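Acetyltransferase, GNAT family (Streptococcus pneumoniae, PDB 2I79) binds acetyl coenzyme A and, as a GNAT-family acetyltransferase, probably transfers its acetyl group to the amine of an amino-acid substrate. Local coordinates at residues I87-I92 / R123-V128; V128-Q133 / D163-G168. One frame throughout, in Å; residues are numbered along the deposited sequence.

Interaction 1: I87-I92 / R123-V128; sequences IGDLFI and RLQLTV. With ACO (acetyl coenzyme *a), chain G.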
loop_
_atom_site.group_PDB
_atom_site.type_symbol
_atom_site.label_atom_id
_atom_site.label_comp_id
_atom_site.label_asym_id
_atom_site.label_seq_id
_atom_site.Cartn_x
_atom_site.Cartn_y
_atom_site.Cartn_z
ATOM N N ILE A 87 -7.949 8.178 -3.298
ATOM C CA ILE A 87 -8.090 6.898 -2.616
ATOM C C ILE A 87 -7.513 6.960 -1.184
ATOM O O ILE A 87 -6.311 7.195 -0.992
ATOM C CB ILE A 87 -7.326 5.783 -3.375
ATOM C CG1 ILE A 87 -7.786 5.684 -4.845
ATOM C CG2 ILE A 87 -7.490 4.440 -2.675
ATOM C CD1 ILE A 87 -6.887 4.820 -5.710
ATOM N N GLY A 88 -8.375 6.742 -0.196
ATOM C CA GLY A 88 -7.985 6.674 1.209
ATOM C C GLY A 88 -7.951 5.238 1.668
ATOM O O GLY A 88 -8.916 4.484 1.488
ATOM N N ASP A 89 -6.816 4.842 2.230
ATOM C CA ASP A 89 -6.656 3.521 2.832
ATOM C C ASP A 89 -7.083 3.634 4.271
ATOM O O ASP A 89 -6.526 4.461 5.027
ATOM C CB ASP A 89 -5.189 3.101 2.744
ATOM C CG ASP A 89 -4.731 2.931 1.295
ATOM O OD1 ASP A 89 -5.283 2.041 0.624
ATOM O OD2 ASP A 89 -3.850 3.701 0.819
ATOM N N LEU A 90 -8.067 2.823 4.646
ATOM C CA LEU A 90 -8.686 2.908 5.960
ATOM C C LEU A 90 -8.065 1.879 6.929
ATOM O O LEU A 90 -7.739 0.746 6.541
ATOM C CB LEU A 90 -10.222 2.742 5.820
ATOM C CG LEU A 90 -11.256 3.230 6.854
ATOM C CD1 LEU A 90 -11.302 4.716 7.093
ATOM C CD2 LEU A 90 -12.651 2.804 6.376
ATOM N N PHE A 91 -7.892 2.310 8.189
ATOM C CA PHE A 91 -7.476 1.456 9.310
ATOM C C PHE A 91 -8.286 1.842 10.555
ATOM O O PHE A 91 -8.307 3.026 10.911
ATOM C CB PHE A 91 -5.985 1.656 9.592
ATOM C CG PHE A 91 -5.482 0.904 10.785
ATOM C CD1 PHE A 91 -5.285 -0.474 10.725
ATOM C CD2 PHE A 91 -5.215 1.558 11.973
ATOM C CE1 PHE A 91 -4.808 -1.181 11.835
ATOM C CE2 PHE A 91 -4.741 0.858 13.086
ATOM C CZ PHE A 91 -4.536 -0.511 13.014
ATOM N N ILE A 92 -8.927 0.863 11.209
ATOM C CA ILE A 92 -9.628 1.071 12.498
ATOM C C ILE A 92 -9.238 0.006 13.524
ATOM O O ILE A 92 -9.158 -1.183 13.215
ATOM C CB ILE A 92 -11.184 1.039 12.339
ATOM C CG1 ILE A 92 -11.641 2.005 11.235
ATOM C CG2 ILE A 92 -11.936 1.401 13.676
ATOM C CD1 ILE A 92 -13.171 2.035 11.023
ATOM N N ARG A 123 -12.801 7.413 -2.980
ATOM C CA ARG A 123 -12.764 5.977 -2.717
ATOM C C ARG A 123 -12.085 5.712 -1.365
ATOM O O ARG A 123 -11.070 6.361 -1.025
ATOM C CB ARG A 123 -12.042 5.222 -3.850
ATOM C CG ARG A 123 -11.592 3.804 -3.446
ATOM C CD ARG A 123 -10.794 3.043 -4.506
ATOM N NE ARG A 123 -11.705 2.107 -5.008
ATOM C CZ ARG A 123 -11.843 0.827 -4.655
ATOM N NH1 ARG A 123 -11.008 0.168 -3.883
ATOM N NH2 ARG A 123 -12.829 0.185 -5.213
ATOM N N LEU A 124 -12.679 4.800 -0.589
ATOM C CA LEU A 124 -12.049 4.219 0.592
ATOM C C LEU A 124 -11.876 2.705 0.397
ATOM O O LEU A 124 -12.689 2.033 -0.235
ATOM C CB LEU A 124 -12.837 4.506 1.884
ATOM C CG LEU A 124 -13.113 5.970 2.238
ATOM C CD1 LEU A 124 -14.044 6.054 3.448
ATOM C CD2 LEU A 124 -11.818 6.752 2.501
ATOM N N GLN A 125 -10.785 2.191 0.940
ATOM C CA GLN A 125 -10.429 0.811 0.748
ATOM C C GLN A 125 -9.574 0.291 1.895
ATOM O O GLN A 125 -8.924 1.068 2.615
ATOM C CB GLN A 125 -9.665 0.652 -0.569
ATOM C CG GLN A 125 -8.252 1.269 -0.566
ATOM C CD GLN A 125 -7.526 1.057 -1.884
ATOM O OE1 GLN A 125 -8.145 0.828 -2.918
ATOM N NE2 GLN A 125 -6.200 1.114 -1.846
ATOM N N LEU A 126 -9.607 -1.033 2.051
ATOM C CA LEU A 126 -8.741 -1.766 2.955
ATOM C C LEU A 126 -8.710 -3.208 2.520
ATOM O O LEU A 126 -9.411 -3.592 1.598
ATOM C CB LEU A 126 -9.255 -1.712 4.384
ATOM C CG LEU A 126 -10.612 -2.352 4.727
ATOM C CD1 LEU A 126 -10.567 -2.516 6.205
ATOM C CD2 LEU A 126 -11.824 -1.543 4.334
ATOM N N THR A 127 -7.852 -3.977 3.173
ATOM C CA THR A 127 -7.845 -5.412 3.097
ATOM C C THR A 127 -8.098 -5.880 4.526
ATOM O O THR A 127 -7.649 -5.229 5.482
ATOM C CB THR A 127 -6.502 -5.971 2.610
ATOM O OG1 THR A 127 -5.521 -5.636 3.566
ATOM C CG2 THR A 127 -6.079 -5.377 1.288
ATOM N N VAL A 128 -8.804 -7.003 4.649
ATOM C CA VAL A 128 -9.244 -7.563 5.931
ATOM C C VAL A 128 -9.057 -9.088 5.867
ATOM O O VAL A 128 -9.470 -9.711 4.882
ATOM C CB VAL A 128 -10.787 -7.268 6.203
ATOM C CG1 VAL A 128 -11.235 -7.822 7.573
ATOM C CG2 VAL A 128 -11.063 -5.759 6.153
HETATM N N1A ACO G . -19.024 -12.244 13.316
HETATM C C2A ACO G . -19.880 -11.339 12.796
HETATM N N3A ACO G . -20.194 -10.190 13.425
HETATM C C4A ACO G . -19.655 -9.883 14.621
HETATM C C5A ACO G . -18.705 -10.802 15.245
HETATM C C6A ACO G . -18.403 -12.035 14.501
HETATM N N6A ACO G . -17.538 -12.934 15.016
HETATM N N7A ACO G . -18.340 -10.259 16.408
HETATM C C8A ACO G . -19.008 -9.070 16.509
HETATM N N9A ACO G . -19.794 -8.856 15.439
HETATM C C1B ACO G . -20.687 -7.719 15.077
HETATM C C2B ACO G . -21.527 -7.056 16.157
HETATM O O2B ACO G . -22.774 -7.727 16.353
HETATM C C3B ACO G . -21.745 -5.697 15.540
HETATM O O3B ACO G . -22.674 -5.696 14.472
HETATM P P3B ACO G . -24.150 -5.084 14.569
HETATM O O7A ACO G . -24.723 -6.194 15.435
HETATM O O8A ACO G . -24.690 -4.998 13.162
HETATM O O9A ACO G . -24.018 -3.720 15.199
HETATM C C4B ACO G . -20.418 -5.421 14.849
HETATM O O4B ACO G . -19.887 -6.693 14.494
HETATM C C5B ACO G . -19.487 -4.641 15.768
HETATM O O5B ACO G . -19.826 -3.261 15.581
HETATM P P1A ACO G . -19.240 -2.180 16.615
HETATM O O1A ACO G . -19.477 -2.633 18.031
HETATM O O2A ACO G . -19.733 -0.837 16.115
HETATM O O3A ACO G . -17.655 -2.402 16.369
HETATM P P2A ACO G . -16.466 -2.611 17.475
HETATM O O4A ACO G . -16.424 -3.990 18.142
HETATM O O5A ACO G . -16.508 -1.359 18.318
HETATM O O6A ACO G . -15.237 -2.533 16.402
HETATM C CBP ACO G . -13.516 -3.850 15.267
HETATM C CCP ACO G . -14.995 -3.595 15.486
HETATM C CDP ACO G . -13.380 -4.923 14.176
HETATM C CEP ACO G . -12.859 -2.524 14.855
HETATM C CAP ACO G . -12.889 -4.360 16.569
HETATM O OAP ACO G . -13.405 -5.664 16.932
HETATM C C9P ACO G . -11.373 -4.401 16.475
HETATM O O9P ACO G . -10.726 -3.394 16.694
HETATM N N8P ACO G . -10.804 -5.563 16.175
HETATM C C7P ACO G . -9.357 -5.793 16.090
HETATM C C6P ACO G . -8.656 -4.967 15.012
HETATM C C5P ACO G . -9.296 -5.170 13.667
HETATM O O5P ACO G . -9.460 -6.299 13.252
HETATM N N4P ACO G . -9.662 -4.083 13.000
HETATM C C3P ACO G . -10.280 -4.116 11.685
HETATM C C2P ACO G . -9.315 -4.489 10.568
HETATM S S1P ACO G . -8.073 -3.234 10.422
HETATM C C ACO G . -8.427 -2.155 9.259
HETATM O O ACO G . -9.407 -1.500 9.529
HETATM C CH3 ACO G . -7.558 -2.072 8.018
#
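R123 opens the parallel pairing of strands 87-92 and 123-128: its carbonyl O accepts G88 N at 2.8 Å, while its aliphatic CD runs alongside CG1 and CG2 of I87. The arginine chain, extended to CD and bent beyond it, turns its guanidinium to E147, a salt bridge, and lends NH1 to Q125 OE1 on a lone pair in the carbonyl plane. L124 points to the opposite face, where its CD2 comes to 4.0 Å from G88 CA; glycine, having no side chain, suits this close neighbour. Q125 bonds through both its backbone and its amide. Its N and O bond to G88 O and L90 N, and CG sits between its own backbone N and carbonyl carbon (chi1 70°), from where the extended chain carries the amide over I87 CG2. NE2 then meets the syn side of D89 OD1 at 2.8 Å, with the carboxylate and amide planes 44° apart. L126 is the last to touch, its CB 3.6 Å from L90 O, and its CD1 lies 3.5 Å from the acetyl CH3 of acetyl coenzyme A. Past this point the strands splay, as in the GNAT fold, and the acetyl donor enters the cleft: I92 N donates to the thioester O at 2.9 Å, and I92 O accepts from N4P. That bond to the thioester O probably polarises the carbonyl towards attack by an amine.

Interaction 2: V128-Q133 / D163-G168; sequences VQTRNQ and DVYLMG. With ACO (acetyl coenzyme *a), chain G.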
loop_
_atom_site.group_PDB
_atom_site.type_symbol
_atom_site.label_atom_id
_atom_site.label_comp_id
_atom_site.label_asym_id
_atom_site.label_seq_id
_atom_site.Cartn_x
_atom_site.Cartn_y
_atom_site.Cartn_z
ATOM N N VAL A 128 -8.804 -7.003 4.649
ATOM C CA VAL A 128 -9.244 -7.563 5.931
ATOM C C VAL A 128 -9.057 -9.088 5.867
ATOM O O VAL A 128 -9.470 -9.711 4.882
ATOM C CB VAL A 128 -10.787 -7.268 6.203
ATOM C CG1 VAL A 128 -11.235 -7.822 7.573
ATOM C CG2 VAL A 128 -11.063 -5.759 6.153
ATOM N N GLN A 129 -8.495 -9.701 6.912
ATOM C CA GLN A 129 -8.350 -11.159 6.920
ATOM C C GLN A 129 -9.740 -11.812 6.777
ATOM O O GLN A 129 -10.713 -11.369 7.389
ATOM C CB GLN A 129 -7.647 -11.645 8.182
ATOM C CG GLN A 129 -6.200 -11.165 8.375
ATOM C CD GLN A 129 -5.664 -11.467 9.785
ATOM O OE1 GLN A 129 -6.365 -12.058 10.620
ATOM N NE2 GLN A 129 -4.423 -11.050 10.054
ATOM N N THR A 130 -9.864 -12.820 5.933
ATOM C CA THR A 130 -11.214 -13.353 5.654
ATOM C C THR A 130 -11.860 -13.912 6.935
ATOM O O THR A 130 -13.056 -13.758 7.163
ATOM C CB THR A 130 -11.214 -14.377 4.528
ATOM O OG1 THR A 130 -10.366 -15.466 4.883
ATOM C CG2 THR A 130 -10.731 -13.743 3.231
ATOM N N ARG A 131 -11.035 -14.471 7.814
ATOM C CA ARG A 131 -11.504 -14.958 9.114
ATOM C C ARG A 131 -11.933 -13.870 10.099
ATOM O O ARG A 131 -12.542 -14.178 11.112
ATOM C CB ARG A 131 -10.386 -15.777 9.772
ATOM C CG ARG A 131 -9.231 -14.924 10.244
ATOM C CD ARG A 131 -8.176 -15.706 10.962
ATOM N NE ARG A 131 -7.161 -14.782 11.396
ATOM C CZ ARG A 131 -6.453 -14.859 12.526
ATOM N NH1 ARG A 131 -6.610 -15.841 13.401
ATOM N NH2 ARG A 131 -5.554 -13.927 12.779
ATOM N N ASN A 132 -11.558 -12.613 9.858
ATOM C CA ASN A 132 -11.909 -11.521 10.784
ATOM C C ASN A 132 -13.368 -11.048 10.542
ATOM O O ASN A 132 -13.626 -9.950 10.081
ATOM C CB ASN A 132 -10.857 -10.390 10.692
ATOM C CG ASN A 132 -11.068 -9.285 11.722
ATOM O OD1 ASN A 132 -11.987 -9.350 12.552
ATOM N ND2 ASN A 132 -10.240 -8.254 11.656
ATOM N N GLN A 133 -14.330 -11.893 10.881
ATOM C CA GLN A 133 -15.711 -11.680 10.435
ATOM C C GLN A 133 -16.432 -10.483 11.078
ATOM O O GLN A 133 -17.345 -9.906 10.489
ATOM C CB GLN A 133 -16.538 -12.932 10.673
ATOM C CG GLN A 133 -17.499 -13.211 9.529
ATOM C CD GLN A 133 -16.907 -14.190 8.567
ATOM O OE1 GLN A 133 -17.300 -15.370 8.557
ATOM N NE2 GLN A 133 -15.930 -13.743 7.780
ATOM N N ASP A 163 -5.776 -15.925 3.968
ATOM C CA ASP A 163 -6.352 -15.044 2.957
ATOM C C ASP A 163 -6.907 -13.753 3.543
ATOM O O ASP A 163 -7.366 -13.696 4.699
ATOM C CB ASP A 163 -7.521 -15.729 2.209
ATOM C CG ASP A 163 -7.081 -16.914 1.334
ATOM O OD1 ASP A 163 -6.233 -17.715 1.749
ATOM O OD2 ASP A 163 -7.612 -17.064 0.217
ATOM N N VAL A 164 -6.922 -12.742 2.683
ATOM C CA VAL A 164 -7.541 -11.445 2.944
ATOM C C VAL A 164 -8.589 -11.098 1.877
ATOM O O VAL A 164 -8.474 -11.499 0.739
ATOM C CB VAL A 164 -6.496 -10.320 3.053
ATOM C CG1 VAL A 164 -5.549 -10.609 4.219
ATOM C CG2 VAL A 164 -5.690 -10.090 1.736
ATOM N N TYR A 165 -9.607 -10.348 2.276
ATOM C CA TYR A 165 -10.506 -9.701 1.347
ATOM C C TYR A 165 -9.967 -8.317 1.047
ATOM O O TYR A 165 -9.462 -7.628 1.916
ATOM C CB TYR A 165 -11.918 -9.565 1.938
ATOM C CG TYR A 165 -12.727 -10.876 1.981
ATOM C CD1 TYR A 165 -12.881 -11.668 0.827
ATOM C CD2 TYR A 165 -13.355 -11.293 3.154
ATOM C CE1 TYR A 165 -13.631 -12.859 0.855
ATOM C CE2 TYR A 165 -14.112 -12.463 3.203
ATOM C CZ TYR A 165 -14.242 -13.254 2.039
ATOM O OH TYR A 165 -14.983 -14.424 2.052
ATOM N N LEU A 166 -10.085 -7.936 -0.208
ATOM C CA LEU A 166 -10.040 -6.546 -0.647
ATOM C C LEU A 166 -11.437 -5.942 -0.535
ATOM O O LEU A 166 -12.397 -6.501 -1.099
ATOM C CB LEU A 166 -9.662 -6.525 -2.130
ATOM C CG LEU A 166 -8.357 -7.180 -2.572
ATOM C CD1 LEU A 166 -8.399 -7.367 -4.120
ATOM C CD2 LEU A 166 -7.208 -6.294 -2.110
ATOM N N MET A 167 -11.572 -4.844 0.209
ATOM C CA MET A 167 -12.884 -4.220 0.413
ATOM C C MET A 167 -12.833 -2.730 0.030
ATOM O O MET A 167 -11.826 -2.035 0.268
ATOM C CB MET A 167 -13.315 -4.345 1.868
ATOM C CG MET A 167 -13.412 -5.789 2.429
ATOM S SD MET A 167 -14.369 -5.930 3.956
ATOM C CE MET A 167 -15.968 -5.467 3.321
ATOM N N GLY A 168 -13.917 -2.233 -0.557
ATOM C CA GLY A 168 -13.936 -0.857 -1.060
ATOM C C GLY A 168 -15.280 -0.166 -1.011
ATOM O O GLY A 168 -16.300 -0.828 -0.973
HETATM N N1A ACO G . -19.024 -12.244 13.316
HETATM C C2A ACO G . -19.880 -11.339 12.796
HETATM N N3A ACO G . -20.194 -10.190 13.425
HETATM C C4A ACO G . -19.655 -9.883 14.621
HETATM C C5A ACO G . -18.705 -10.802 15.245
HETATM C C6A ACO G . -18.403 -12.035 14.501
HETATM N N6A ACO G . -17.538 -12.934 15.016
HETATM N N7A ACO G . -18.340 -10.259 16.408
HETATM C C8A ACO G . -19.008 -9.070 16.509
HETATM N N9A ACO G . -19.794 -8.856 15.439
HETATM C C1B ACO G . -20.687 -7.719 15.077
HETATM C C2B ACO G . -21.527 -7.056 16.157
HETATM O O2B ACO G . -22.774 -7.727 16.353
HETATM C C3B ACO G . -21.745 -5.697 15.540
HETATM O O3B ACO G . -22.674 -5.696 14.472
HETATM P P3B ACO G . -24.150 -5.084 14.569
HETATM O O7A ACO G . -24.723 -6.194 15.435
HETATM O O8A ACO G . -24.690 -4.998 13.162
HETATM O O9A ACO G . -24.018 -3.720 15.199
HETATM C C4B ACO G . -20.418 -5.421 14.849
HETATM O O4B ACO G . -19.887 -6.693 14.494
HETATM C C5B ACO G . -19.487 -4.641 15.768
HETATM O O5B ACO G . -19.826 -3.261 15.581
HETATM P P1A ACO G . -19.240 -2.180 16.615
HETATM O O1A ACO G . -19.477 -2.633 18.031
HETATM O O2A ACO G . -19.733 -0.837 16.115
HETATM O O3A ACO G . -17.655 -2.402 16.369
HETATM P P2A ACO G . -16.466 -2.611 17.475
HETATM O O4A ACO G . -16.424 -3.990 18.142
HETATM O O5A ACO G . -16.508 -1.359 18.318
HETATM O O6A ACO G . -15.237 -2.533 16.402
HETATM C CBP ACO G . -13.516 -3.850 15.267
HETATM C CCP ACO G . -14.995 -3.595 15.486
HETATM C CDP ACO G . -13.380 -4.923 14.176
HETATM C CEP ACO G . -12.859 -2.524 14.855
HETATM C CAP ACO G . -12.889 -4.360 16.569
HETATM O OAP ACO G . -13.405 -5.664 16.932
HETATM C C9P ACO G . -11.373 -4.401 16.475
HETATM O O9P ACO G . -10.726 -3.394 16.694
HETATM N N8P ACO G . -10.804 -5.563 16.175
HETATM C C7P ACO G . -9.357 -5.793 16.090
HETATM C C6P ACO G . -8.656 -4.967 15.012
HETATM C C5P ACO G . -9.296 -5.170 13.667
HETATM O O5P ACO G . -9.460 -6.299 13.252
HETATM N N4P ACO G . -9.662 -4.083 13.000
HETATM C C3P ACO G . -10.280 -4.116 11.685
HETATM C C2P ACO G . -9.315 -4.489 10.568
HETATM S S1P ACO G . -8.073 -3.234 10.422
HETATM C C ACO G . -8.427 -2.155 9.259
HETATM O O ACO G . -9.407 -1.500 9.529
HETATM C CH3 ACO G . -7.558 -2.072 8.018
HETATM O O HOH W 1 -8.274 -15.026 6.933
#
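The Y165 ring carries the T130 methyl on one face: CG2 stands 3.5 Å from the ring centroid and only 6° off its normal, a CH-pi contact in which the two side chains cross at about a right angle. The other flat group, the R131 guanidinium, has the Q129 amide at its edge, NE and NH2 both donating in its plane to Q129 OE1 and reaching that oxygen from one face of the amide. These groups belong to the point where strand 123-129 leaves its antiparallel neighbour 160-170 and passes, through a type I turn from Q129 to N132, into helix 133-141 of the GNAT fold. V128 and Y165 form a hydrogen-bonded pair, with Y165 N 2.7 Å from V128 O and V128 N donating to Y165 O. Q129 and V164 follow as a non-hydrogen-bonded pair. T130 N then bonds to D163 O at 2.9 Å, the donor tilted 34° from the carbonyl plane. A water donates to the same D163 O and accepts from R131 N, tying the turn to the strand. On T130, CG2 lies anti to the carbonyl carbon, which sets it over the ring; a small branched residue fits here, offering the methyl to the aromatic face. V128 is buried, and its CG2 packs against M167 SD at 4.0 Å, beside helix 133-141. D30, from an earlier part of the chain, forms a salt bridge with R131 and takes a bond on its backbone O from Q129 NE2. At the helix N-cap, N132 ND2 donates to the pantetheine carbonyl O5P of acetyl coenzyme A at 2.6 Å.

How the interactions relate
Strand 123-129 is common to both contacts, whose centres lie 12 Å apart in one mixed sheet: interaction 1 pairs it with strand 87-94, the two being linked by helix 103-117 as a beta-alpha-beta unit, and interaction 2 joins it to the antiparallel strand 160-170. V128 belongs to both, and along the chain interaction 1 closes before interaction 2 opens. Where they meet, L126 O and M167 N, 2.9 Å apart, probably form a hydrogen bond. The acetyl donor spans the two: interaction 1 meets its acetyl and thioester end, whereas interaction 2 reaches its pantetheine arm and adenine. The shared strand thus parts from one neighbour to admit acetyl coenzyme A while remaining paired with the other.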